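5'-Methylthioadenosine Nucleosidase (Arabidopsis thaliana, PDB 2H8G) belongs to the phosphorylase superfamily of alpha/beta proteins and holds adenine in a pocket beside its mixed central sheet. Local coordinates at residues Gly118-Lys123 against Asp225-Asp230; Arg24-Val29 against Pro108-Asn113; Leu48-Asp53 against Val63-Val68; Val137-Arg142 against Thr185-Leu190; Gly128-Val133 against Ala246-Thr251. All blocks are in the same frame, centred on the assembly; numbering follows the deposited sequence.

Contact 1: Gly118-Lys123 against Asp225-Asp230; sequences GGFKVK and DLVDGD. With ADE (adenine), chain C.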
# COMPACT_ATOMS: atom_id res chain seq x y z
N GLY A 118 9.99 9.24 -13.58
CA GLY A 118 9.79 10.33 -14.51
C GLY A 118 10.51 11.52 -13.90
O GLY A 118 10.72 11.57 -12.68
N GLY A 119 10.91 12.47 -14.73
CA GLY A 119 11.60 13.64 -14.22
C GLY A 119 11.06 14.91 -14.84
O GLY A 119 10.42 14.89 -15.89
N PHE A 120 11.29 16.03 -14.16
CA PHE A 120 10.85 17.31 -14.67
C PHE A 120 12.04 18.09 -15.19
O PHE A 120 12.98 18.39 -14.45
CB PHE A 120 10.12 18.10 -13.59
CG PHE A 120 8.75 17.57 -13.29
CD1 PHE A 120 8.57 16.54 -12.37
CD2 PHE A 120 7.64 18.05 -13.99
CE1 PHE A 120 7.31 15.99 -12.16
CE2 PHE A 120 6.37 17.50 -13.78
CZ PHE A 120 6.21 16.47 -12.86
N LYS A 121 12.00 18.39 -16.49
CA LYS A 121 13.06 19.12 -17.16
C LYS A 121 13.25 20.49 -16.50
O LYS A 121 14.38 20.96 -16.35
CB LYS A 121 12.70 19.29 -18.64
CG LYS A 121 13.76 19.99 -19.48
CD LYS A 121 13.35 20.05 -20.95
CE LYS A 121 12.04 20.80 -21.14
NZ LYS A 121 11.66 20.92 -22.58
N VAL A 122 12.15 21.11 -16.09
CA VAL A 122 12.22 22.42 -15.46
C VAL A 122 12.91 22.37 -14.10
O VAL A 122 13.39 23.40 -13.60
CB VAL A 122 10.82 23.05 -15.28
CG1 VAL A 122 10.14 23.18 -16.64
CG2 VAL A 122 9.98 22.21 -14.33
N LYS A 123 12.98 21.19 -13.50
CA LYS A 123 13.62 21.02 -12.20
C LYS A 123 15.06 20.55 -12.33
O LYS A 123 15.73 20.26 -11.33
CB LYS A 123 12.84 20.01 -11.34
CG LYS A 123 11.46 20.50 -10.93
CD LYS A 123 11.56 21.79 -10.13
CE LYS A 123 10.19 22.31 -9.74
NZ LYS A 123 9.48 21.36 -8.84
N ASP A 225 11.93 9.24 -18.49
CA ASP A 225 11.07 10.11 -19.28
C ASP A 225 10.91 11.47 -18.63
O ASP A 225 11.06 11.61 -17.42
CB ASP A 225 9.69 9.46 -19.46
CG ASP A 225 9.07 9.06 -18.14
OD1 ASP A 225 9.53 8.07 -17.53
OD2 ASP A 225 8.11 9.74 -17.69
N LEU A 226 10.62 12.47 -19.46
CA LEU A 226 10.43 13.83 -18.96
C LEU A 226 8.94 14.15 -18.96
O LEU A 226 8.31 14.27 -20.02
CB LEU A 226 11.21 14.83 -19.82
CG LEU A 226 12.72 14.59 -19.86
CD1 LEU A 226 13.38 15.63 -20.77
CD2 LEU A 226 13.30 14.66 -18.46
N VAL A 227 8.37 14.27 -17.77
CA VAL A 227 6.94 14.53 -17.62
C VAL A 227 6.51 15.83 -18.28
O VAL A 227 5.38 15.95 -18.75
CB VAL A 227 6.55 14.54 -16.12
CG1 VAL A 227 5.05 14.75 -15.98
CG2 VAL A 227 6.96 13.22 -15.48
N ASP A 228 7.41 16.81 -18.31
CA ASP A 228 7.11 18.09 -18.94
C ASP A 228 7.80 18.19 -20.29
O ASP A 228 8.06 19.29 -20.80
CB ASP A 228 7.51 19.25 -18.01
CG ASP A 228 8.96 19.16 -17.55
OD1 ASP A 228 9.62 18.15 -17.82
OD2 ASP A 228 9.42 20.12 -16.89
N GLY A 229 8.07 17.03 -20.89
CA GLY A 229 8.71 16.98 -22.19
C GLY A 229 7.68 16.99 -23.31
O GLY A 229 6.57 17.48 -23.12
N ASP A 230 8.04 16.44 -24.47
CA ASP A 230 7.12 16.42 -25.60
C ASP A 230 6.70 15.03 -26.09
O ASP A 230 5.92 14.91 -27.03
CB ASP A 230 7.73 17.21 -26.77
CG ASP A 230 8.85 16.45 -27.46
OD1 ASP A 230 9.76 15.95 -26.76
OD2 ASP A 230 8.81 16.35 -28.71
N9 ADE C . 8.23 5.50 -13.87
C8 ADE C . 8.86 5.95 -14.98
N7 ADE C . 8.35 7.11 -15.47
C5 ADE C . 7.33 7.40 -14.61
C6 ADE C . 6.38 8.48 -14.52
N6 ADE C . 6.37 9.47 -15.42
N1 ADE C . 5.44 8.46 -13.46
C2 ADE C . 5.46 7.43 -12.55
N3 ADE C . 6.34 6.36 -12.56
C4 ADE C . 7.24 6.42 -13.61
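Asp-228 grips the chain just beyond strand 110-119 with both of its carboxylate oxygens: Lys-121 N donates to Asp-228 OD1 at 2.7 Å, and Val-122 N to Asp-228 OD2 at 3.0 Å. Each oxygen uses its syn lone pair, so one carboxylate holds two successive amides of the short 3-10 segment 121-123. Lys-121 lays CB against OD1; its CG is anti to the backbone N (chi1 -178°), and the chain continues past the carboxylate, leaving Lys-121 NZ 5.9 Å from Asp-228 OD1, beyond salt-bridge range. Both methyls of Val-122 close round OD2. These residues lie where two neighbouring parallel strands of the phosphorylase-superfamily sheet, 110-119 and 217-226, run out. There Gly-119 N donates to Asp-225 O and Gly-119 O accepts from Val-227 N, each at 2.8 Å, and the type I turn Leu-226 to Gly-229 then swings Val-227 and Asp-228 toward segment 118-123. Val-227 sets CB over one face of the Phe-120 ring, 4.0 Å from its centroid, in a CH-pi contact, and CG1 packs on Phe-120 CZ. Its other methyl, CG2, faces the adenine amino group. That amino group donates to the side chain of Asp-225, ADE N6 to Asp-225 OD2 at 2.9 Å in a nearly straight bond (170°), while Lys-199 of strand 198-200, which pairs with strand 110-119, also bonds the adenine.

Contact 2: Arg24-Val29 against Pro108-Asn113; sequences RPISSV and PDIIIN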
# COMPACT_ATOMS: atom_id res chain seq x y z
N ARG A 24 28.85 -0.79 14.54
CA ARG A 24 29.76 -1.53 13.66
C ARG A 24 29.48 -1.23 12.20
O ARG A 24 28.46 -0.62 11.86
CB ARG A 24 29.61 -3.03 13.92
CG ARG A 24 29.67 -3.43 15.38
CD ARG A 24 29.48 -4.93 15.57
NE ARG A 24 29.59 -5.31 16.97
CZ ARG A 24 28.70 -5.01 17.91
NH1 ARG A 24 28.90 -5.40 19.16
NH2 ARG A 24 27.60 -4.34 17.60
N PRO A 25 30.38 -1.66 11.30
CA PRO A 25 30.20 -1.43 9.87
C PRO A 25 28.93 -2.10 9.35
O PRO A 25 28.51 -3.14 9.86
CB PRO A 25 31.46 -2.04 9.26
CG PRO A 25 32.48 -1.86 10.34
CD PRO A 25 31.71 -2.25 11.57
N ILE A 26 28.33 -1.49 8.34
CA ILE A 26 27.13 -2.03 7.72
C ILE A 26 27.45 -3.45 7.26
O ILE A 26 28.52 -3.70 6.70
CB ILE A 26 26.72 -1.18 6.50
CG1 ILE A 26 26.31 0.21 6.97
CG2 ILE A 26 25.60 -1.86 5.73
CD1 ILE A 26 26.13 1.21 5.85
N SER A 27 26.54 -4.39 7.50
CA SER A 27 26.78 -5.77 7.12
C SER A 27 25.76 -6.32 6.13
O SER A 27 26.05 -7.28 5.41
CB SER A 27 26.81 -6.67 8.36
OG SER A 27 25.56 -6.68 9.01
N SER A 28 24.57 -5.72 6.08
CA SER A 28 23.54 -6.20 5.17
C SER A 28 22.76 -5.05 4.54
O SER A 28 22.43 -4.07 5.20
CB SER A 28 22.57 -7.13 5.89
OG SER A 28 21.83 -6.44 6.89
N VAL A 29 22.47 -5.19 3.25
CA VAL A 29 21.73 -4.19 2.51
C VAL A 29 20.62 -4.88 1.73
O VAL A 29 20.83 -5.95 1.17
CB VAL A 29 22.63 -3.46 1.49
CG1 VAL A 29 21.82 -2.42 0.73
CG2 VAL A 29 23.81 -2.82 2.20
N PRO A 108 17.86 -5.86 7.54
CA PRO A 108 18.93 -5.10 6.90
C PRO A 108 19.35 -3.88 7.72
O PRO A 108 18.62 -3.41 8.58
CB PRO A 108 18.30 -4.70 5.57
CG PRO A 108 16.88 -4.48 5.95
CD PRO A 108 16.58 -5.67 6.84
N ASP A 109 20.56 -3.38 7.45
CA ASP A 109 21.05 -2.20 8.14
C ASP A 109 20.53 -0.97 7.42
O ASP A 109 20.33 0.08 8.02
CB ASP A 109 22.58 -2.17 8.14
CG ASP A 109 23.19 -3.36 8.86
OD1 ASP A 109 22.87 -3.56 10.04
OD2 ASP A 109 24.00 -4.08 8.24
N ILE A 110 20.31 -1.12 6.12
CA ILE A 110 19.84 -0.02 5.29
C ILE A 110 19.10 -0.57 4.09
O ILE A 110 19.41 -1.65 3.59
CB ILE A 110 21.04 0.85 4.84
CG1 ILE A 110 20.56 2.06 4.03
CG2 ILE A 110 22.01 0.00 4.03
CD1 ILE A 110 21.64 3.13 3.86
N ILE A 111 18.10 0.19 3.62
CA ILE A 111 17.31 -0.21 2.47
C ILE A 111 17.58 0.75 1.32
O ILE A 111 17.71 1.95 1.54
CB ILE A 111 15.80 -0.16 2.78
CG1 ILE A 111 15.46 -1.16 3.87
CG2 ILE A 111 15.00 -0.44 1.51
CD1 ILE A 111 14.10 -0.94 4.48
N ILE A 112 17.70 0.22 0.11
CA ILE A 112 17.90 1.07 -1.05
C ILE A 112 16.77 0.77 -2.02
O ILE A 112 16.62 -0.36 -2.49
CB ILE A 112 19.23 0.77 -1.79
CG1 ILE A 112 20.42 0.98 -0.86
CG2 ILE A 112 19.34 1.69 -3.02
CD1 ILE A 112 21.75 0.64 -1.49
N ASN A 113 15.94 1.78 -2.30
CA ASN A 113 14.85 1.63 -3.25
C ASN A 113 15.42 2.16 -4.56
O ASN A 113 15.63 3.35 -4.72
CB ASN A 113 13.64 2.47 -2.82
CG ASN A 113 12.51 2.45 -3.85
OD1 ASN A 113 11.80 3.45 -4.02
ND2 ASN A 113 12.33 1.31 -4.52
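Asp-109 points its carboxylate into the bend at Ser-27 and Ser-28, where a single oxygen, OD2, collects three donors. The two amides reach it on the anti side and tilted from the carboxylate plane: Ser-27 N lies 2.7 Å from Asp-109 OD2, 34° out of that plane, and Ser-28 N lies 2.8 Å from it, 25° out. The hydroxyl comes from the other side of the same atom, Ser-27 OG meeting the syn lone pair of Asp-109 OD2 at 3.1 Å. In return Asp-109 N donates to Ser-28 O at 3.0 Å. Ile-26 and the aspartate run antiparallel alongside each other, with Ile-26 CG2 against CB and OD2. Farther along, Val-29 and Ile-110 project together, Val-29 CG2 being 3.8 Å from Ile-110 CG2. With CG1 of the valine anti to the backbone N (chi1 180°), that methyl extends to Ile-112 CD1, whose chain passes at a slant. This brings strand 28-32 alongside strand 110-119, parallel neighbours in the central sheet; helix 233-259 covers Ile-26 and Ile-112, and Ser-27 and Val-29 bond to Arg-73 through their backbones. Three donors on one oxygen would be expected to stabilise the ionised form of Asp-109, and they tie the turn into strand 28-32 to the start of strand 110-119.

Contact 3: Leu48-Asp53 against Val63-Val68; sequences LSETTD and VLYHGV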
# COMPACT_ATOMS: atom_id res chain seq x y z
N LEU A 48 24.22 -12.46 -8.14
CA LEU A 48 23.31 -12.87 -7.07
C LEU A 48 22.49 -14.06 -7.54
O LEU A 48 22.12 -14.16 -8.71
CB LEU A 48 22.38 -11.71 -6.69
CG LEU A 48 23.04 -10.39 -6.29
CD1 LEU A 48 21.97 -9.36 -6.01
CD2 LEU A 48 23.92 -10.59 -5.07
N SER A 49 22.19 -14.97 -6.62
CA SER A 49 21.40 -16.16 -6.95
C SER A 49 19.97 -16.03 -6.46
O SER A 49 19.72 -15.54 -5.36
CB SER A 49 22.04 -17.40 -6.33
OG SER A 49 23.36 -17.60 -6.81
N GLU A 50 19.03 -16.47 -7.29
CA GLU A 50 17.61 -16.41 -6.94
C GLU A 50 17.28 -17.52 -5.95
O GLU A 50 17.33 -18.70 -6.30
CB GLU A 50 16.76 -16.57 -8.20
CG GLU A 50 15.28 -16.28 -7.98
CD GLU A 50 14.44 -16.59 -9.20
OE1 GLU A 50 14.82 -16.17 -10.31
OE2 GLU A 50 13.39 -17.25 -9.05
N THR A 51 16.95 -17.14 -4.72
CA THR A 51 16.61 -18.13 -3.70
C THR A 51 15.37 -18.89 -4.14
O THR A 51 14.32 -18.30 -4.40
CB THR A 51 16.32 -17.46 -2.34
OG1 THR A 51 15.19 -16.58 -2.48
CG2 THR A 51 17.52 -16.66 -1.87
N THR A 52 15.49 -20.21 -4.22
CA THR A 52 14.37 -21.05 -4.63
C THR A 52 13.66 -21.67 -3.44
O THR A 52 12.54 -22.17 -3.56
CB THR A 52 14.85 -22.18 -5.57
OG1 THR A 52 15.85 -22.96 -4.91
CG2 THR A 52 15.42 -21.60 -6.85
N ASP A 53 14.31 -21.63 -2.27
CA ASP A 53 13.74 -22.21 -1.07
C ASP A 53 12.72 -21.29 -0.40
O ASP A 53 12.35 -21.49 0.75
CB ASP A 53 14.85 -22.56 -0.07
CG ASP A 53 15.64 -21.34 0.37
OD1 ASP A 53 15.06 -20.45 1.02
OD2 ASP A 53 16.85 -21.28 0.06
N VAL A 63 10.19 -12.30 -5.38
CA VAL A 63 11.48 -12.87 -5.76
C VAL A 63 12.60 -12.28 -4.91
O VAL A 63 12.71 -11.06 -4.77
CB VAL A 63 11.79 -12.58 -7.24
CG1 VAL A 63 13.04 -13.34 -7.67
CG2 VAL A 63 10.60 -12.97 -8.11
N LEU A 64 13.42 -13.15 -4.34
CA LEU A 64 14.53 -12.72 -3.51
C LEU A 64 15.86 -13.23 -4.06
O LEU A 64 16.05 -14.44 -4.20
CB LEU A 64 14.35 -13.22 -2.07
CG LEU A 64 15.52 -13.03 -1.11
CD1 LEU A 64 15.87 -11.55 -0.99
CD2 LEU A 64 15.17 -13.61 0.24
N TYR A 65 16.76 -12.31 -4.38
CA TYR A 65 18.08 -12.69 -4.88
C TYR A 65 19.07 -12.40 -3.76
O TYR A 65 19.04 -11.32 -3.17
CB TYR A 65 18.47 -11.88 -6.12
CG TYR A 65 17.49 -11.93 -7.27
CD1 TYR A 65 16.40 -11.07 -7.32
CD2 TYR A 65 17.67 -12.83 -8.32
CE1 TYR A 65 15.51 -11.10 -8.39
CE2 TYR A 65 16.79 -12.87 -9.40
CZ TYR A 65 15.71 -12.00 -9.42
OH TYR A 65 14.83 -12.03 -10.48
N HIS A 66 19.94 -13.36 -3.47
CA HIS A 66 20.92 -13.16 -2.41
C HIS A 66 22.33 -13.38 -2.93
O HIS A 66 22.55 -14.08 -3.93
CB HIS A 66 20.64 -14.11 -1.24
CG HIS A 66 20.94 -15.55 -1.52
ND1 HIS A 66 20.38 -16.23 -2.58
CD2 HIS A 66 21.72 -16.44 -0.88
CE1 HIS A 66 20.81 -17.48 -2.58
NE2 HIS A 66 21.63 -17.63 -1.55
N GLY A 67 23.30 -12.77 -2.26
CA GLY A 67 24.68 -12.91 -2.66
C GLY A 67 25.59 -12.17 -1.71
O GLY A 67 25.13 -11.53 -0.76
N VAL A 68 26.90 -12.26 -1.95
CA VAL A 68 27.86 -11.59 -1.09
C VAL A 68 28.90 -10.83 -1.91
O VAL A 68 29.44 -11.35 -2.89
CB VAL A 68 28.60 -12.60 -0.18
CG1 VAL A 68 29.54 -11.87 0.76
CG2 VAL A 68 27.58 -13.43 0.60
O HOH W 1 25.03 -16.14 -4.54
O HOH W 2 12.90 -16.00 -4.47
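The His-66 ring meets Ser-49 O at its edge, tilted 26° from the ring plane, and takes the methyl of Thr-51 at a slant. The Tyr-65 ring is approached obliquely by the backbone of Ser-49 and Glu-50, and the Glu-50 carboxylate stands 77° to it. His-66 owes its position to chi1 71°, which folds the imidazole back so that ND1 donates to Ser-49 O at 2.9 Å in a bent bond; His-66 N donates to the same oxygen from the opposite face of its plane. Ser-49 N answers by donating to His-66 O, completing a hydrogen-bonded antiparallel pair. Next to it Glu-50 and Tyr-65 form a non-hydrogen-bonded pair. The two strands make a beta hairpin with a long connection, in which 49-50 is a short strand added beside 63-69. Beyond it, Leu-64 O accepts from both Thr-51 N and Thr-51 OG1, each at 2.9 Å, and a water spans Thr-51 O and Leu-64 N. Leu-48 presses CD2 tightly on Gly-67 CA (3.4 Å) and, with Tyr-65, packs on Val-43 of helix 36-45.

Contact 4: Val137-Arg142 against Thr185-Leu190; sequences VFHDRR and TQDETL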
# COMPACT_ATOMS: atom_id res chain seq x y z
N VAL A 137 7.27 12.38 -0.97
CA VAL A 137 5.88 12.67 -0.65
C VAL A 137 4.97 11.89 -1.60
O VAL A 137 5.44 11.32 -2.59
CB VAL A 137 5.55 14.17 -0.85
CG1 VAL A 137 6.37 15.01 0.11
CG2 VAL A 137 5.83 14.60 -2.28
N PHE A 138 3.67 11.86 -1.28
CA PHE A 138 2.65 11.24 -2.13
C PHE A 138 1.89 12.40 -2.77
O PHE A 138 1.68 13.43 -2.12
CB PHE A 138 1.59 10.46 -1.35
CG PHE A 138 2.06 9.16 -0.76
CD1 PHE A 138 2.55 9.11 0.54
CD2 PHE A 138 1.96 7.98 -1.48
CE1 PHE A 138 2.91 7.90 1.12
CE2 PHE A 138 2.32 6.76 -0.91
CZ PHE A 138 2.79 6.72 0.39
N HIS A 139 1.47 12.25 -4.03
CA HIS A 139 0.69 13.30 -4.67
C HIS A 139 -0.74 12.85 -4.96
O HIS A 139 -1.56 13.65 -5.42
CB HIS A 139 1.34 13.79 -5.97
CG HIS A 139 1.73 12.70 -6.93
ND1 HIS A 139 0.82 12.04 -7.73
CD2 HIS A 139 2.94 12.17 -7.21
CE1 HIS A 139 1.46 11.14 -8.46
NE2 HIS A 139 2.75 11.21 -8.17
N ASP A 140 -1.07 11.59 -4.67
CA ASP A 140 -2.42 11.09 -4.94
C ASP A 140 -3.21 10.59 -3.73
O ASP A 140 -4.14 9.79 -3.88
CB ASP A 140 -2.36 10.00 -6.01
CG ASP A 140 -1.69 8.72 -5.52
OD1 ASP A 140 -0.98 8.76 -4.49
OD2 ASP A 140 -1.86 7.68 -6.20
N ARG A 141 -2.86 11.05 -2.54
CA ARG A 141 -3.61 10.66 -1.35
C ARG A 141 -4.16 11.98 -0.82
O ARG A 141 -3.64 12.55 0.14
CB ARG A 141 -2.71 9.99 -0.31
CG ARG A 141 -1.87 8.86 -0.88
CD ARG A 141 -1.43 7.88 0.20
NE ARG A 141 -0.77 8.55 1.31
CZ ARG A 141 -0.34 7.92 2.40
NH1 ARG A 141 -0.52 6.60 2.51
NH2 ARG A 141 0.23 8.59 3.39
N ARG A 142 -5.22 12.45 -1.48
CA ARG A 142 -5.84 13.73 -1.14
C ARG A 142 -6.95 13.61 -0.12
O ARG A 142 -8.00 13.04 -0.39
CB ARG A 142 -6.40 14.38 -2.41
CG ARG A 142 -5.41 14.45 -3.59
CD ARG A 142 -6.09 15.07 -4.82
NE ARG A 142 -7.35 14.39 -5.11
CZ ARG A 142 -7.48 13.33 -5.90
NH1 ARG A 142 -6.43 12.81 -6.52
NH2 ARG A 142 -8.68 12.76 -6.02
N THR A 185 -4.75 16.04 -14.11
CA THR A 185 -4.65 17.46 -13.85
C THR A 185 -4.52 17.69 -12.35
O THR A 185 -3.79 18.58 -11.91
CB THR A 185 -5.88 18.20 -14.40
OG1 THR A 185 -7.07 17.64 -13.83
CG2 THR A 185 -5.95 18.07 -15.92
N GLN A 186 -5.23 16.88 -11.56
CA GLN A 186 -5.17 17.00 -10.11
C GLN A 186 -3.78 16.61 -9.60
O GLN A 186 -3.24 17.26 -8.71
CB GLN A 186 -6.25 16.12 -9.47
CG GLN A 186 -6.31 16.19 -7.95
CD GLN A 186 -6.51 17.61 -7.42
OE1 GLN A 186 -5.55 18.38 -7.31
NE2 GLN A 186 -7.75 17.95 -7.10
N ASP A 187 -3.21 15.56 -10.17
CA ASP A 187 -1.88 15.12 -9.77
C ASP A 187 -0.86 16.22 -10.05
O ASP A 187 -0.02 16.55 -9.21
CB ASP A 187 -1.43 13.87 -10.53
CG ASP A 187 -2.31 12.66 -10.27
OD1 ASP A 187 -2.91 12.55 -9.18
OD2 ASP A 187 -2.37 11.78 -11.16
N GLU A 188 -0.93 16.76 -11.26
CA GLU A 188 -0.01 17.80 -11.71
C GLU A 188 0.01 19.02 -10.80
O GLU A 188 1.07 19.52 -10.46
CB GLU A 188 -0.36 18.22 -13.14
CG GLU A 188 0.53 19.32 -13.71
CD GLU A 188 0.22 19.61 -15.17
OE1 GLU A 188 -0.97 19.75 -15.51
OE2 GLU A 188 1.17 19.71 -15.97
N THR A 189 -1.17 19.50 -10.42
CA THR A 189 -1.26 20.67 -9.55
C THR A 189 -0.51 20.44 -8.24
O THR A 189 0.19 21.32 -7.75
CB THR A 189 -2.73 21.02 -9.23
OG1 THR A 189 -3.44 21.29 -10.44
CG2 THR A 189 -2.80 22.24 -8.33
N LEU A 190 -0.67 19.24 -7.69
CA LEU A 190 -0.03 18.89 -6.43
C LEU A 190 1.47 18.66 -6.56
O LEU A 190 2.24 19.02 -5.67
CB LEU A 190 -0.73 17.66 -5.84
CG LEU A 190 -2.21 17.94 -5.54
CD1 LEU A 190 -2.94 16.66 -5.20
CD2 LEU A 190 -2.31 18.94 -4.39
O HOH W 3 -3.77 13.82 -7.01
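Gln-186 CG lies over one face of the Arg-142 guanidinium and touches Arg-142 CD at 3.3 Å, while Leu-190 CD1 reaches the same CD at 3.5 Å and also His-139 O. A bend at chi3 (-51°) lays the guanidinium across Gln-186 CG. No direct hydrogen bond joins the segments; a water does so instead, donating to His-139 O and Asp-187 OD1 (2.7 Å each) and accepting from Arg-142 NH1, which it meets in the guanidinium plane. Among the charged groups, Arg-142 NH1 stays 4.4 Å from Asp-187 OD1, beyond a salt bridge. The true ion pairs cross the dimer interface: Arg-142 binds Asp-187 and Asp-182 of the second subunit, and Asp-187 binds Arg-142 of that subunit. His-139 ND1 is buried beside Asp-187 CB with no polar partner in the model. The contact thus sets the start of helix 185-193 against the loop leaving strand 130-138, which pairs with strand 171-177; the contact itself lies at the subunit interface.

Contact 5: Gly128-Val133 against Ala246-Thr251; sequences GDVFLV and AALEGT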
# COMPACT_ATOMS: atom_id res chain seq x y z
N GLY A 128 18.30 9.69 -18.29
CA GLY A 128 19.54 9.01 -17.97
C GLY A 128 20.13 9.37 -16.62
O GLY A 128 20.99 8.65 -16.11
N ASP A 129 19.70 10.49 -16.04
CA ASP A 129 20.21 10.90 -14.74
C ASP A 129 19.78 9.92 -13.65
O ASP A 129 18.64 9.46 -13.64
CB ASP A 129 19.68 12.28 -14.33
CG ASP A 129 20.28 13.41 -15.13
OD1 ASP A 129 21.36 13.22 -15.72
OD2 ASP A 129 19.67 14.50 -15.13
N VAL A 130 20.69 9.60 -12.74
CA VAL A 130 20.36 8.74 -11.62
C VAL A 130 20.45 9.66 -10.41
O VAL A 130 21.53 10.13 -10.05
CB VAL A 130 21.34 7.58 -11.44
CG1 VAL A 130 20.91 6.74 -10.25
CG2 VAL A 130 21.38 6.73 -12.71
N PHE A 131 19.29 9.94 -9.82
CA PHE A 131 19.16 10.83 -8.67
C PHE A 131 19.21 10.15 -7.31
O PHE A 131 18.78 9.01 -7.16
CB PHE A 131 17.82 11.57 -8.73
CG PHE A 131 17.80 12.77 -9.63
CD1 PHE A 131 17.81 12.64 -11.01
CD2 PHE A 131 17.73 14.04 -9.07
CE1 PHE A 131 17.74 13.77 -11.83
CE2 PHE A 131 17.67 15.17 -9.88
CZ PHE A 131 17.67 15.03 -11.26
N LEU A 132 19.71 10.89 -6.33
CA LEU A 132 19.72 10.45 -4.95
C LEU A 132 18.58 11.32 -4.40
O LEU A 132 18.61 12.53 -4.56
CB LEU A 132 21.04 10.83 -4.26
CG LEU A 132 21.25 10.28 -2.85
CD1 LEU A 132 21.31 8.76 -2.90
CD2 LEU A 132 22.55 10.84 -2.30
N VAL A 133 17.58 10.71 -3.78
CA VAL A 133 16.44 11.47 -3.28
C VAL A 133 16.65 12.12 -1.91
O VAL A 133 17.17 11.48 -1.00
CB VAL A 133 15.18 10.57 -3.22
CG1 VAL A 133 14.03 11.30 -2.55
CG2 VAL A 133 14.79 10.14 -4.62
N ALA A 246 20.46 0.29 -17.26
CA ALA A 246 21.88 -0.05 -17.27
C ALA A 246 22.63 1.03 -16.49
O ALA A 246 23.56 0.75 -15.75
CB ALA A 246 22.39 -0.12 -18.70
N ALA A 247 22.20 2.28 -16.67
CA ALA A 247 22.81 3.41 -15.98
C ALA A 247 22.52 3.28 -14.48
O ALA A 247 23.34 3.64 -13.64
CB ALA A 247 22.24 4.72 -16.51
N LEU A 248 21.34 2.77 -14.17
CA LEU A 248 20.93 2.58 -12.78
C LEU A 248 21.85 1.56 -12.12
O LEU A 248 22.27 1.74 -10.97
CB LEU A 248 19.48 2.11 -12.72
CG LEU A 248 18.89 1.81 -11.34
CD1 LEU A 248 18.99 3.04 -10.45
CD2 LEU A 248 17.44 1.37 -11.50
N GLU A 249 22.16 0.49 -12.83
CA GLU A 249 23.05 -0.54 -12.31
C GLU A 249 24.42 0.05 -12.00
O GLU A 249 24.98 -0.19 -10.93
CB GLU A 249 23.18 -1.69 -13.31
CG GLU A 249 24.24 -2.74 -12.95
CD GLU A 249 25.63 -2.34 -13.40
OE1 GLU A 249 25.83 -2.15 -14.62
OE2 GLU A 249 26.53 -2.22 -12.54
N GLY A 250 24.95 0.83 -12.94
CA GLY A 250 26.26 1.43 -12.74
C GLY A 250 26.35 2.23 -11.46
O GLY A 250 27.34 2.13 -10.72
N THR A 251 25.33 3.03 -11.20
CA THR A 251 25.31 3.84 -9.99
C THR A 251 25.12 2.96 -8.76
O THR A 251 25.78 3.15 -7.75
CB THR A 251 24.20 4.91 -10.07
OG1 THR A 251 24.44 5.75 -11.21
CG2 THR A 251 24.19 5.77 -8.81
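A strand packs against the long C-terminal helix here: Val-130, at the start of strand 130-138, meets Ala-247, Leu-248 and Thr-251 on helix 233-259. Val-130 carries nearly all of the contact. It and Thr-251 reach past one another from their two backbones, so that the two branched side chains lie alongside each other, Val-130 CG1 against Thr-251 CG2 at 3.7 Å and Val-130 CG2 against Thr-251 OG1 at 3.5 Å. In the valine, CG1 is anti to the backbone N (chi1 180°), which brings this methyl against Thr-251 and, more loosely, Leu-248 CD1, the latter 4.2 Å away. The second methyl, CG2, fits one turn back on the helix, 3.8 Å from Ala-247 O and near Ala-247 CB. In the sheet of this alpha/beta fold, strand 130-138 runs antiparallel to strand 217-226, to which Asp-129 and Phe-131 bond through their backbones, and parallel to strand 171-177. The axes of strand residues 130-133 and helix residues 246-251 come within 9.3 Å and cross at -53°. Ala-247 and Thr-251, four residues apart, look out from the same side of the helix. No hydrogen bond links the segments, and Gly-128 O only approaches Ala-247 CB, at 4.1 Å. Away from the strand, Glu-249 packs on Pro-41 and Lys-45 of helix 36-45, while Thr-251 also touches Leu-170.

In the fold
From the N terminus, the chain enters strand 28-32 at 24-29 and returns to it at 108-113, so contact 2 closes a long loop. Within that loop lies contact 3, which closes the hairpin 48-53/63-68 at a margin of the sheet. Strand 110-119 then carries the chain from contact 2 to contact 1, whose partner 225-230 comes only after strand 130-138 and helix 185-193; contact 4 therefore falls wholly inside the span of contact 1. Contact 5 starts inside that span too but ends beyond it, on helix 233-259, so contacts 1 and 5 cross. Contacts 4 and 5 share strand 130-138, joining its two ends to different helices.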